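Side-chain contact in nitrogenase molybdenum-iron protein beta chain (Clostridium pasteurianum, PDB 4WES), which forms, with its alpha chain partner, the molybdenum-iron component of nitrogenase, which reduces dinitrogen to ammonium, and shares an [8Fe-7S] cluster with that chain: residues V88-I91 and F92-Y95. Residues are numbered along the deposited sequence; the frame is centred on the assembly and turned at random. Where two conformers were deposited one is given.
Sequences VKNI and FSLY
Ser93 turns its hydroxyl back onto the preceding turn of its own helix, where OG lies 2.9 Å from Lys89 O and 3.1 Å from Asn90 O. A chi1 of 64° sets OG between the backbone N and the carbonyl carbon, within range of both carbonyls; its single proton can serve either one. A water bridges two polar side chains one turn apart, donating to Ser93 OG at 3.0 Å and to Asn90 OD1 at 2.9 Å. Asn90 itself reaches the alpha chain, with OD1 hydrogen-bonded to Thr17 OG1 and ND2 to Pro45 O, both of that chain.

All of this lies near the C-terminal end of helix 81-95, which packs on the parallel sheet containing strands 38-43 and 99-104 and lines the contact with the alpha chain. The i to i+4 backbone bonds run from Phe92 N to Val88 O, nearly straight at 175°, from Leu94 N to Asn90 O, and from Tyr95 N to Ile91 O at 2.8 Å; the one from Ser93 N to Lys89 O is weak. Both carbonyls near Ser93 OG thus already accept a backbone N-H.

Apolar contact falls on the sheet side. Val88 and Phe92 point the same way, side by side, and Val88 CG1, anti to its backbone N (chi1 163°), rests 3.6 Å from Phe92 CE2. Both side chains, together with Ile91, bear on Ile100 of strand 99-104. Tyr95 OH hydrogen-bonds to Ile47 O of the alpha chain.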
# COMPACT_ATOMS: atom_id res chain seq x y z
N VAL B 88 43.11 -8.49 11.76
CA VAL B 88 43.42 -8.62 10.34
C VAL B 88 43.96 -10.03 10.04
O VAL B 88 43.64 -10.62 8.97
CB VAL B 88 44.34 -7.49 9.90
CG1 VAL B 88 45.05 -7.74 8.59
CG2 VAL B 88 43.57 -6.20 9.82
N LYS B 89 44.75 -10.59 10.96
CA LYS B 89 45.27 -11.95 10.76
C LYS B 89 44.14 -12.98 10.74
O LYS B 89 44.16 -13.92 9.94
CB LYS B 89 46.31 -12.31 11.81
CG LYS B 89 47.49 -11.36 11.84
CD LYS B 89 48.53 -11.79 12.87
CE LYS B 89 49.36 -10.62 13.36
NZ LYS B 89 50.54 -11.08 14.14
N ASN B 90 43.15 -12.81 11.61
CA ASN B 90 42.00 -13.72 11.62
C ASN B 90 41.07 -13.49 10.44
O ASN B 90 40.53 -14.48 9.88
CB ASN B 90 41.25 -13.62 12.93
CG ASN B 90 42.02 -14.27 14.05
OD1 ASN B 90 42.30 -15.47 14.00
ND2 ASN B 90 42.38 -13.49 15.09
N ILE B 91 40.91 -12.24 10.02
CA ILE B 91 40.01 -11.95 8.93
C ILE B 91 40.53 -12.57 7.63
O ILE B 91 39.80 -13.25 6.90
CB ILE B 91 39.84 -10.45 8.77
CG1 ILE B 91 39.05 -9.89 9.94
CG2 ILE B 91 39.14 -10.14 7.47
CD1 ILE B 91 39.22 -8.40 10.16
N PHE B 92 41.79 -12.31 7.30
CA PHE B 92 42.26 -12.84 6.01
C PHE B 92 42.32 -14.36 6.02
O PHE B 92 41.96 -14.99 5.03
CB PHE B 92 43.62 -12.25 5.62
CG PHE B 92 43.53 -10.83 5.12
CD1 PHE B 92 42.76 -10.54 4.03
CD2 PHE B 92 44.23 -9.80 5.71
CE1 PHE B 92 42.67 -9.26 3.53
CE2 PHE B 92 44.15 -8.51 5.21
CZ PHE B 92 43.37 -8.23 4.13
N SER B 93 42.71 -14.97 7.15
CA SER B 93 42.81 -16.44 7.22
C SER B 93 41.45 -17.13 7.17
O SER B 93 41.28 -18.11 6.44
CB SER B 93 43.58 -16.87 8.48
OG SER B 93 42.90 -16.50 9.70
N LEU B 94 40.47 -16.64 7.94
CA LEU B 94 39.19 -17.30 8.01
C LEU B 94 38.26 -16.90 6.92
O LEU B 94 37.45 -17.73 6.48
CB LEU B 94 38.50 -17.02 9.35
CG LEU B 94 39.07 -17.65 10.59
CD1 LEU B 94 38.28 -17.20 11.81
CD2 LEU B 94 39.06 -19.17 10.49
N TYR B 95 38.26 -15.61 6.55
CA TYR B 95 37.20 -15.06 5.72
C TYR B 95 37.65 -14.51 4.38
O TYR B 95 36.82 -14.24 3.53
CB TYR B 95 36.43 -14.00 6.53
CG TYR B 95 35.87 -14.57 7.84
CD1 TYR B 95 35.06 -15.69 7.83
CD2 TYR B 95 36.24 -14.03 9.06
CE1 TYR B 95 34.58 -16.25 9.01
CE2 TYR B 95 35.74 -14.56 10.25
CZ TYR B 95 34.94 -15.68 10.21
OH TYR B 95 34.44 -16.23 11.38
O HOH W 1 42.19 -17.82 12.35